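Local coordinates for protein Aureochrome1 (Vaucheria frigida, PDB 3UE6) that probably senses blue light through a flavin mononucleotide held in its LOV domain, a member of the PAS fold, at residues F48-A53 / N141-Q146; V96-N101 / T109-L114. All blocks are in the same frame, centred on the assembly; numbering follows the deposited sequence.

Interaction 1 of 2, residues F48-A53 / N141-Q146; sequences FVITDA and NYVGVQ. With FMN (flavin mononucleotide), chain G.
Thr51 O, in the antiparallel PAS sheet of this LOV domain, accepts two donors, Asn141 ND2 at 2.9 Å and Tyr142 N at 3.2 Å, which reach it from opposite faces of its carbonyl plane. The side-chain bond is almost straight (174°), and Thr51 O lies nearly in the amide plane of Asn141, so asparagine here lets a side chain supplement the strand pairing. The pair Thr51-Tyr142 is completed by Thr51 N to Tyr142 O (2.9 Å). Val49 and Gly144 form the next hydrogen-bonded pair, Val49 N to Gly144 O at 2.9 Å and Gly144 N to Val49 O at 3.0 Å. On its other edge, strand 48-52 makes backbone hydrogen bonds with strand 60-63 and the residues flanking it, while Asp52 OD1 bonds to Ser54.

Toward the flavin, small or apolar groups suit a ring system: Thr51 CG2 and Tyr142 CB touch the methyl C7M, and Gly144 leaves room where a CB would collide with FMN C6. Thr51 OG1 sits at the edge of the Tyr142 ring and has a weak bond to Asn58. Bent at chi2 (73°), Gln146 carries its amide back to the flavin, where NE2 makes a weak hydrogen bond of 3.3 Å to FMN O4.

Interaction 2 of 2, residues V96-N101 / T109-L114; sequences VDKIRN and TSVCLL. With FMN (flavin mononucleotide), chain G.
Arg100 NH1 donates to FMN O3P at 2.6 Å (N-H...O angle 139°), tying helix 93-105 of this LOV domain to the phosphate while the inner side of the same helix packs on strand 109-116 of the PAS sheet. The phosphate oxygen meets the guanidinium at its edge, near its plane. Arginine suits the place because it can serve both parts of the ligand: Arg100 CB lies beside FMN C5', and the bend at chi3 (55°) turns the probably positive guanidinium to the phosphate. On the same guanidinium, NH2 forms a salt bridge with Asp97 OD1 one helical turn back, though its hydrogen-bond geometry is poor and doubtful.

Between helix and strand the chemistry is apolar. Val111 CG2 lies against both Lys98 CD and Ile99 CG1, the latter at 3.5 Å, this branch of the valine being turned to the helix. With CG1 of Ile99 anti to the carbonyl carbon and the chain extended beyond it (chi2 172°), CD1 meets Leu113 CD2 tip to tip at 4.0 Å, and its other branch, CG2, reaches FMN C1' at 3.8 Å. Cutting Ile99 back to an alanine is likely to open a gap between Val111, Leu113 and the ribityl chain, taking away one of the neighbours of Leu113 CD2. Lys98 spends its extended methylenes on this seam, with CE 3.9 Å from Ser110 O; its NZ forms a salt bridge with Glu164, so a chain with an apolar stem and a charged end fits this partly exposed edge. Val96 CG2 touches Leu113 CD2 at 4.2 Å, and that same leucine methyl comes to 3.5 Å from FMN O2.

In the fold
Both contacts involve one five-stranded antiparallel sheet and both touch the flavin, though they stand about 14 Å apart between centres and do not meet. Interaction 1 is deeply buried and joins two adjacent inner strands, so backbone hydrogen bonds dominate; on the face carrying Ile50, packing against Ile50 of the second subunit adds an intersubunit contact. Interaction 2, nested within the chain loop that interaction 1 closes, joins a helix to the outermost strand 109-116 and is only partly buried: methyl packing inside, charges toward solvent and phosphate. They also serve different parts of the ligand, interaction 1 the isoalloxazine rings, interaction 2 mainly the ribityl chain and phosphate.

Interaction 1 of 2, residues F48-A53 / N141-Q146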
ATOM      1  N   PHE A  48      -5.375   4.918   5.796  1.00 63.63           N
ATOM      2  CA  PHE A  48      -5.368   3.557   5.285  1.00 62.23           C
ATOM      3  C   PHE A  48      -4.745   2.567   6.255  1.00 63.47           C
ATOM      4  O   PHE A  48      -4.092   2.948   7.227  1.00 63.47           O
ATOM      5  CB  PHE A  48      -4.650   3.493   3.934  1.00 64.28           C
ATOM      6  CG  PHE A  48      -3.187   3.832   4.004  1.00 64.49           C
ATOM      7  CD1 PHE A  48      -2.243   2.844   4.250  1.00 62.87           C
ATOM      8  CD2 PHE A  48      -2.750   5.136   3.817  1.00 64.72           C
ATOM      9  CE1 PHE A  48      -0.891   3.151   4.313  1.00 65.70           C
ATOM     10  CE2 PHE A  48      -1.400   5.449   3.877  1.00 69.58           C
ATOM     11  CZ  PHE A  48      -0.469   4.455   4.125  1.00 72.15           C
ATOM     12  N   VAL A  49      -4.966   1.288   5.976  1.00 60.63           N
ATOM     13  CA  VAL A  49      -4.310   0.216   6.710  1.00 67.08           C
ATOM     14  C   VAL A  49      -3.820  -0.868   5.750  1.00 76.81           C
ATOM     15  O   VAL A  49      -4.245  -0.930   4.594  1.00 71.66           O
ATOM     16  CB  VAL A  49      -5.245  -0.415   7.765  1.00 64.17           C
ATOM     17  CG1 VAL A  49      -5.703   0.634   8.776  1.00 64.25           C
ATOM     18  CG2 VAL A  49      -6.441  -1.057   7.089  1.00 56.40           C
ATOM     19  N   ILE A  50      -2.911  -1.706   6.234  1.00 78.03           N
ATOM     20  CA  ILE A  50      -2.481  -2.888   5.500  1.00 65.74           C
ATOM     21  C   ILE A  50      -2.685  -4.105   6.390  1.00 70.56           C
ATOM     22  O   ILE A  50      -2.242  -4.120   7.537  1.00 70.88           O
ATOM     23  CB  ILE A  50      -0.989  -2.833   5.136  1.00 65.82           C
ATOM     24  CG1 ILE A  50      -0.626  -1.502   4.475  1.00 62.66           C
ATOM     25  CG2 ILE A  50      -0.633  -3.996   4.218  1.00 71.18           C
ATOM     26  CD1 ILE A  50      -1.005  -1.417   3.015  1.00 60.61           C
ATOM     27  N   THR A  51      -3.356  -5.123   5.866  1.00 74.76           N
ATOM     28  CA  THR A  51      -3.533  -6.369   6.603  1.00 70.38           C
ATOM     29  C   THR A  51      -2.716  -7.486   5.973  1.00 70.56           C
ATOM     30  O   THR A  51      -2.378  -7.426   4.792  1.00 71.17           O
ATOM     31  CB  THR A  51      -5.007  -6.786   6.657  1.00 67.55           C
ATOM     32  OG1 THR A  51      -5.447  -7.147   5.342  1.00 64.20           O
ATOM     33  CG2 THR A  51      -5.859  -5.649   7.189  1.00 62.50           C
ATOM     34  N   ASP A  52      -2.401  -8.499   6.772  1.00 72.56           N
ATOM     35  CA  ASP A  52      -1.699  -9.675   6.283  1.00 74.63           C
ATOM     36  C   ASP A  52      -2.671 -10.842   6.187  1.00 74.62           C
ATOM     37  O   ASP A  52      -3.107 -11.380   7.207  1.00 72.88           O
ATOM     38  CB  ASP A  52      -0.543 -10.031   7.217  1.00 81.41           C
ATOM     39  CG  ASP A  52       0.426 -11.016   6.598  1.00 89.86           C
ATOM     40  OD1 ASP A  52      -0.008 -11.843   5.767  1.00 88.33           O
ATOM     41  OD2 ASP A  52       1.625 -10.957   6.943  1.00 93.65           O
ATOM     42  N   ALA A  53      -3.013 -11.233   4.963  1.00 71.78           N
ATOM     43  CA  ALA A  53      -3.990 -12.295   4.756  1.00 71.17           C
ATOM     44  C   ALA A  53      -3.466 -13.681   5.140  1.00 77.77           C
ATOM     45  O   ALA A  53      -4.250 -14.583   5.433  1.00 84.02           O
ATOM     46  CB  ALA A  53      -4.475 -12.291   3.310  1.00 64.24           C
ATOM     47  N   ASN A 141      -2.074  -9.765   0.774  1.00 82.48           N
ATOM     48  CA  ASN A 141      -2.278  -8.580   1.595  1.00 70.20           C
ATOM     49  C   ASN A 141      -3.565  -7.882   1.206  1.00 69.22           C
ATOM     50  O   ASN A 141      -4.082  -8.075   0.105  1.00 67.29           O
ATOM     51  CB  ASN A 141      -1.132  -7.585   1.412  1.00 75.14           C
ATOM     52  CG  ASN A 141       0.134  -8.007   2.117  1.00 78.46           C
ATOM     53  OD1 ASN A 141       1.138  -8.314   1.477  1.00 89.42           O
ATOM     54  ND2 ASN A 141       0.106  -8.001   3.446  1.00 67.39           N
ATOM     55  N   TYR A 142      -4.072  -7.052   2.108  1.00 69.94           N
ATOM     56  CA  TYR A 142      -5.199  -6.190   1.795  1.00 65.58           C
ATOM     57  C   TYR A 142      -4.844  -4.756   2.147  1.00 59.98           C
ATOM     58  O   TYR A 142      -4.131  -4.509   3.119  1.00 61.98           O
ATOM     59  CB  TYR A 142      -6.444  -6.618   2.575  1.00 60.20           C
ATOM     60  CG  TYR A 142      -7.197  -7.799   1.996  1.00 60.07           C
ATOM     61  CD1 TYR A 142      -8.179  -7.614   1.031  1.00 63.79           C
ATOM     62  CD2 TYR A 142      -6.942  -9.092   2.430  1.00 55.34           C
ATOM     63  CE1 TYR A 142      -8.880  -8.685   0.504  1.00 62.36           C
ATOM     64  CE2 TYR A 142      -7.637 -10.173   1.911  1.00 60.72           C
ATOM     65  CZ  TYR A 142      -8.605  -9.965   0.945  1.00 67.94           C
ATOM     66  OH  TYR A 142      -9.302 -11.032   0.418  1.00 71.88           O
ATOM     67  N   VAL A 143      -5.330  -3.814   1.350  1.00 58.23           N
ATOM     68  CA  VAL A 143      -5.222  -2.406   1.701  1.00 66.92           C
ATOM     69  C   VAL A 143      -6.622  -1.839   1.927  1.00 67.58           C
ATOM     70  O   VAL A 143      -7.494  -1.952   1.068  1.00 63.14           O
ATOM     71  CB  VAL A 143      -4.454  -1.596   0.627  1.00 67.65           C
ATOM     72  CG1 VAL A 143      -5.033  -1.837  -0.764  1.00 71.31           C
ATOM     73  CG2 VAL A 143      -4.448  -0.111   0.971  1.00 63.17           C
ATOM     74  N   GLY A 144      -6.845  -1.267   3.106  1.00 72.41           N
ATOM     75  CA  GLY A 144      -8.126  -0.664   3.430  1.00 69.14           C
ATOM     76  C   GLY A 144      -8.019   0.848   3.433  1.00 68.80           C
ATOM     77  O   GLY A 144      -7.048   1.405   3.942  1.00 73.25           O
ATOM     78  N   VAL A 145      -9.012   1.518   2.860  1.00 66.34           N
ATOM     79  CA  VAL A 145      -9.025   2.976   2.828  1.00 71.54           C
ATOM     80  C   VAL A 145     -10.300   3.521   3.463  1.00 69.70           C
ATOM     81  O   VAL A 145     -11.407   3.230   3.006  1.00 72.42           O
ATOM     82  CB  VAL A 145      -8.904   3.517   1.393  1.00 71.24           C
ATOM     83  CG1 VAL A 145      -8.985   5.034   1.396  1.00 68.98           C
ATOM     84  CG2 VAL A 145      -7.606   3.047   0.759  1.00 56.23           C
ATOM     85  N   GLN A 146     -10.140   4.314   4.515  1.00 70.47           N
ATOM     86  CA  GLN A 146     -11.278   4.884   5.226  1.00 69.58           C
ATOM     87  C   GLN A 146     -11.436   6.367   4.908  1.00 65.80           C
ATOM     88  O   GLN A 146     -10.467   7.049   4.581  1.00 66.97           O
ATOM     89  CB  GLN A 146     -11.124   4.686   6.736  1.00 67.80           C
ATOM     90  CG  GLN A 146     -11.048   3.236   7.175  1.00 69.51           C
ATOM     91  CD  GLN A 146      -9.722   2.587   6.834  1.00 65.52           C
ATOM     92  OE1 GLN A 146      -8.715   3.270   6.628  1.00 71.84           O
ATOM     93  NE2 GLN A 146      -9.712   1.260   6.772  1.00 56.90           N
TER
HETATM   94  N1  FMN G 500     -14.691  -2.935   8.513  1.00 74.23           N
HETATM   95  C2  FMN G 500     -15.202  -1.763   9.029  1.00 66.25           C
HETATM   96  O2  FMN G 500     -16.305  -1.763   9.583  1.00 62.07           O
HETATM   97  N3  FMN G 500     -14.480  -0.594   8.924  1.00 64.57           N
HETATM   98  C4  FMN G 500     -13.249  -0.588   8.309  1.00 64.68           C
HETATM   99  O4  FMN G 500     -12.605   0.452   8.217  1.00 61.75           O
HETATM  100  C4A FMN G 500     -12.730  -1.768   7.791  1.00 75.93           C
HETATM  101  N5  FMN G 500     -11.493  -1.785   7.169  1.00 82.66           N
HETATM  102  C5A FMN G 500     -10.989  -2.961   6.655  1.00 82.23           C
HETATM  103  C6  FMN G 500      -9.749  -2.966   6.033  1.00 86.00           C
HETATM  104  C7  FMN G 500      -9.228  -4.143   5.509  1.00 81.26           C
HETATM  105  C7M FMN G 500      -7.883  -4.140   4.837  1.00 75.05           C
HETATM  106  C8  FMN G 500      -9.958  -5.322   5.612  1.00 80.38           C
HETATM  107  C8M FMN G 500      -9.393  -6.590   5.047  1.00 82.15           C
HETATM  108  C9  FMN G 500     -11.201  -5.317   6.235  1.00 82.27           C
HETATM  109  C9A FMN G 500     -11.723  -4.136   6.759  1.00 79.75           C
HETATM  110  N10 FMN G 500     -12.954  -4.117   7.395  1.00 66.57           N
HETATM  111  C10 FMN G 500     -13.460  -2.941   7.896  1.00 69.83           C
HETATM  112  C1' FMN G 500     -13.796  -5.351   7.515  1.00 67.72           C
HETATM  113  C2' FMN G 500     -13.503  -6.205   8.737  1.00 69.10           C
HETATM  114  O2' FMN G 500     -12.115  -6.309   8.935  1.00 73.45           O
HETATM  115  C3' FMN G 500     -14.114  -7.586   8.516  1.00 74.42           C
HETATM  116  O3' FMN G 500     -13.553  -8.200   7.376  1.00 71.98           O
HETATM  117  C4' FMN G 500     -15.624  -7.458   8.348  1.00 78.42           C
HETATM  118  O4' FMN G 500     -16.172  -6.941   9.538  1.00 80.41           O
HETATM  119  C5' FMN G 500     -16.307  -8.786   8.032  1.00 76.59           C
HETATM  120  O5' FMN G 500     -15.709  -9.829   8.771  1.00 79.39           O
HETATM  121  P   FMN G 500     -16.414 -10.458  10.077  1.00 73.98           P
HETATM  122  O1P FMN G 500     -16.497  -9.372  11.124  1.00 84.42           O
HETATM  123  O2P FMN G 500     -15.585 -11.598  10.612  1.00 76.11           O
HETATM  124  O3P FMN G 500     -17.800 -10.962   9.758  1.00 66.85           O

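Interaction 2 of 2, residues V96-N101 / T109-L114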
ATOM      1  N   VAL A  96     -21.936  -4.968   6.583  1.00 59.10           N
ATOM      2  CA  VAL A  96     -20.834  -5.836   6.982  1.00 62.22           C
ATOM      3  C   VAL A  96     -20.865  -7.119   6.153  1.00 65.62           C
ATOM      4  O   VAL A  96     -19.820  -7.624   5.747  1.00 62.91           O
ATOM      5  CB  VAL A  96     -20.885  -6.200   8.474  1.00 63.88           C
ATOM      6  CG1 VAL A  96     -19.791  -7.194   8.819  1.00 48.51           C
ATOM      7  CG2 VAL A  96     -20.763  -4.952   9.328  1.00 60.50           C
ATOM      8  N   ASP A  97     -22.064  -7.641   5.909  1.00 64.02           N
ATOM      9  CA  ASP A  97     -22.227  -8.801   5.038  1.00 69.35           C
ATOM     10  C   ASP A  97     -21.557  -8.556   3.689  1.00 69.46           C
ATOM     11  O   ASP A  97     -20.820  -9.408   3.191  1.00 69.41           O
ATOM     12  CB  ASP A  97     -23.710  -9.126   4.812  1.00 74.38           C
ATOM     13  CG  ASP A  97     -24.422  -9.569   6.078  1.00 82.21           C
ATOM     14  OD1 ASP A  97     -23.770 -10.148   6.966  1.00 84.28           O
ATOM     15  OD2 ASP A  97     -25.644  -9.336   6.180  1.00 85.11           O
ATOM     16  N   LYS A  98     -21.816  -7.393   3.097  1.00 65.08           N
ATOM     17  CA  LYS A  98     -21.265  -7.086   1.781  1.00 62.10           C
ATOM     18  C   LYS A  98     -19.740  -7.112   1.813  1.00 68.13           C
ATOM     19  O   LYS A  98     -19.105  -7.635   0.901  1.00 74.34           O
ATOM     20  CB  LYS A  98     -21.771  -5.737   1.256  1.00 58.29           C
ATOM     21  CG  LYS A  98     -21.282  -5.396  -0.151  1.00 80.84           C
ATOM     22  CD  LYS A  98     -21.447  -3.911  -0.455  1.00 91.23           C
ATOM     23  CE  LYS A  98     -20.952  -3.549  -1.853  1.00 87.31           C
ATOM     24  NZ  LYS A  98     -21.785  -4.174  -2.915  1.00 90.16           N
ATOM     25  N   ILE A  99     -19.156  -6.556   2.869  1.00 70.55           N
ATOM     26  CA  ILE A  99     -17.702  -6.548   3.013  1.00 70.34           C
ATOM     27  C   ILE A  99     -17.106  -7.939   3.217  1.00 71.82           C
ATOM     28  O   ILE A  99     -16.108  -8.288   2.590  1.00 73.51           O
ATOM     29  CB  ILE A  99     -17.239  -5.631   4.161  1.00 65.33           C
ATOM     30  CG1 ILE A  99     -17.668  -4.185   3.889  1.00 77.58           C
ATOM     31  CG2 ILE A  99     -15.729  -5.722   4.320  1.00 59.91           C
ATOM     32  CD1 ILE A  99     -17.427  -3.237   5.051  1.00 88.30           C
ATOM     33  N   ARG A 100     -17.699  -8.728   4.104  1.00 72.52           N
ATOM     34  CA  ARG A 100     -17.237 -10.095   4.308  1.00 64.51           C
ATOM     35  C   ARG A 100     -17.270 -10.845   2.981  1.00 67.60           C
ATOM     36  O   ARG A 100     -16.277 -11.429   2.560  1.00 66.82           O
ATOM     37  CB  ARG A 100     -18.109 -10.808   5.344  1.00 52.56           C
ATOM     38  CG  ARG A 100     -17.654 -12.208   5.702  1.00 56.47           C
ATOM     39  CD  ARG A 100     -18.324 -12.696   6.978  1.00 66.38           C
ATOM     40  NE  ARG A 100     -19.782 -12.611   6.901  1.00 80.00           N
ATOM     41  CZ  ARG A 100     -20.530 -11.714   7.539  1.00 82.24           C
ATOM     42  NH1 ARG A 100     -19.974 -10.809   8.330  1.00 72.06           N
ATOM     43  NH2 ARG A 100     -21.847 -11.731   7.389  1.00 89.68           N
ATOM     44  N   ASN A 101     -18.419 -10.800   2.318  1.00 71.49           N
ATOM     45  CA  ASN A 101     -18.618 -11.514   1.067  1.00 76.81           C
ATOM     46  C   ASN A 101     -17.625 -11.106  -0.027  1.00 79.36           C
ATOM     47  O   ASN A 101     -17.052 -11.959  -0.712  1.00 81.85           O
ATOM     48  CB  ASN A 101     -20.062 -11.348   0.596  1.00 84.72           C
ATOM     49  CG  ASN A 101     -20.204 -11.500  -0.898  1.00100.61           C
ATOM     50  OD1 ASN A 101     -20.339 -12.608  -1.412  1.00106.70           O
ATOM     51  ND2 ASN A 101     -20.180 -10.377  -1.608  1.00102.25           N
ATOM     52  N   THR A 109     -14.323  -3.955  -3.338  1.00 77.50           N
ATOM     53  CA  THR A 109     -15.523  -3.131  -3.254  1.00 81.20           C
ATOM     54  C   THR A 109     -15.376  -2.016  -2.234  1.00 78.51           C
ATOM     55  O   THR A 109     -14.398  -1.954  -1.488  1.00 77.40           O
ATOM     56  CB  THR A 109     -16.774  -3.940  -2.886  1.00 85.56           C
ATOM     57  OG1 THR A 109     -16.547  -4.653  -1.667  1.00 76.26           O
ATOM     58  CG2 THR A 109     -17.134  -4.923  -3.997  1.00 98.83           C
ATOM     59  N   SER A 110     -16.367  -1.134  -2.215  1.00 78.19           N
ATOM     60  CA  SER A 110     -16.439  -0.080  -1.223  1.00 70.11           C
ATOM     61  C   SER A 110     -17.831  -0.056  -0.610  1.00 70.52           C
ATOM     62  O   SER A 110     -18.829  -0.307  -1.291  1.00 68.60           O
ATOM     63  CB  SER A 110     -16.093   1.272  -1.843  1.00 67.01           C
ATOM     64  OG  SER A 110     -16.874   1.524  -2.992  1.00 70.88           O
ATOM     65  N   VAL A 111     -17.884   0.223   0.686  1.00 71.45           N
ATOM     66  CA  VAL A 111     -19.149   0.269   1.402  1.00 70.96           C
ATOM     67  C   VAL A 111     -19.183   1.462   2.343  1.00 70.77           C
ATOM     68  O   VAL A 111     -18.149   1.874   2.868  1.00 74.46           O
ATOM     69  CB  VAL A 111     -19.378  -1.011   2.222  1.00 70.27           C
ATOM     70  CG1 VAL A 111     -20.801  -1.043   2.745  1.00 65.48           C
ATOM     71  CG2 VAL A 111     -19.102  -2.234   1.377  1.00 75.31           C
ATOM     72  N   CYS A 112     -20.373   2.012   2.549  1.00 63.32           N
ATOM     73  CA  CYS A 112     -20.562   3.083   3.512  1.00 69.79           C
ATOM     74  C   CYS A 112     -21.331   2.562   4.729  1.00 74.40           C
ATOM     75  O   CYS A 112     -22.495   2.169   4.621  1.00 73.43           O
ATOM     76  CB  CYS A 112     -21.295   4.260   2.866  1.00 70.77           C
ATOM     77  SG  CYS A 112     -21.445   5.712   3.935  1.00 77.13           S
ATOM     78  N   LEU A 113     -20.666   2.549   5.881  1.00 69.10           N
ATOM     79  CA  LEU A 113     -21.277   2.075   7.121  1.00 67.51           C
ATOM     80  C   LEU A 113     -20.897   2.935   8.329  1.00 69.29           C
ATOM     81  O   LEU A 113     -19.896   3.659   8.302  1.00 61.66           O
ATOM     82  CB  LEU A 113     -20.931   0.603   7.389  1.00 61.70           C
ATOM     83  CG  LEU A 113     -19.522   0.052   7.140  1.00 63.61           C
ATOM     84  CD1 LEU A 113     -18.420   1.053   7.448  1.00 65.89           C
ATOM     85  CD2 LEU A 113     -19.318  -1.229   7.936  1.00 45.94           C
ATOM     86  N   LEU A 114     -21.704   2.846   9.384  1.00 64.61           N
ATOM     87  CA  LEU A 114     -21.417   3.534  10.635  1.00 65.40           C
ATOM     88  C   LEU A 114     -20.270   2.856  11.377  1.00 65.53           C
ATOM     89  O   LEU A 114     -20.343   1.669  11.700  1.00 57.30           O
ATOM     90  CB  LEU A 114     -22.655   3.537  11.529  1.00 62.98           C
ATOM     91  CG  LEU A 114     -22.633   4.550  12.672  1.00 62.86           C
ATOM     92  CD1 LEU A 114     -22.593   5.952  12.100  1.00 53.27           C
ATOM     93  CD2 LEU A 114     -23.845   4.364  13.580  1.00 61.45           C
TER
HETATM   94  N1  FMN G 500     -14.691  -2.935   8.513  1.00 74.23           N
HETATM   95  C2  FMN G 500     -15.202  -1.763   9.029  1.00 66.25           C
HETATM   96  O2  FMN G 500     -16.305  -1.763   9.583  1.00 62.07           O
HETATM   97  N3  FMN G 500     -14.480  -0.594   8.924  1.00 64.57           N
HETATM   98  C4  FMN G 500     -13.249  -0.588   8.309  1.00 64.68           C
HETATM   99  O4  FMN G 500     -12.605   0.452   8.217  1.00 61.75           O
HETATM  100  C4A FMN G 500     -12.730  -1.768   7.791  1.00 75.93           C
HETATM  101  N5  FMN G 500     -11.493  -1.785   7.169  1.00 82.66           N
HETATM  102  C5A FMN G 500     -10.989  -2.961   6.655  1.00 82.23           C
HETATM  103  C6  FMN G 500      -9.749  -2.966   6.033  1.00 86.00           C
HETATM  104  C7  FMN G 500      -9.228  -4.143   5.509  1.00 81.26           C
HETATM  105  C7M FMN G 500      -7.883  -4.140   4.837  1.00 75.05           C
HETATM  106  C8  FMN G 500      -9.958  -5.322   5.612  1.00 80.38           C
HETATM  107  C8M FMN G 500      -9.393  -6.590   5.047  1.00 82.15           C
HETATM  108  C9  FMN G 500     -11.201  -5.317   6.235  1.00 82.27           C
HETATM  109  C9A FMN G 500     -11.723  -4.136   6.759  1.00 79.75           C
HETATM  110  N10 FMN G 500     -12.954  -4.117   7.395  1.00 66.57           N
HETATM  111  C10 FMN G 500     -13.460  -2.941   7.896  1.00 69.83           C
HETATM  112  C1' FMN G 500     -13.796  -5.351   7.515  1.00 67.72           C
HETATM  113  C2' FMN G 500     -13.503  -6.205   8.737  1.00 69.10           C
HETATM  114  O2' FMN G 500     -12.115  -6.309   8.935  1.00 73.45           O
HETATM  115  C3' FMN G 500     -14.114  -7.586   8.516  1.00 74.42           C
HETATM  116  O3' FMN G 500     -13.553  -8.200   7.376  1.00 71.98           O
HETATM  117  C4' FMN G 500     -15.624  -7.458   8.348  1.00 78.42           C
HETATM  118  O4' FMN G 500     -16.172  -6.941   9.538  1.00 80.41           O
HETATM  119  C5' FMN G 500     -16.307  -8.786   8.032  1.00 76.59           C
HETATM  120  O5' FMN G 500     -15.709  -9.829   8.771  1.00 79.39           O
HETATM  121  P   FMN G 500     -16.414 -10.458  10.077  1.00 73.98           P
HETATM  122  O1P FMN G 500     -16.497  -9.372  11.124  1.00 84.42           O
HETATM  123  O2P FMN G 500     -15.585 -11.598  10.612  1.00 76.11           O
HETATM  124  O3P FMN G 500     -17.800 -10.962   9.758  1.00 66.85           O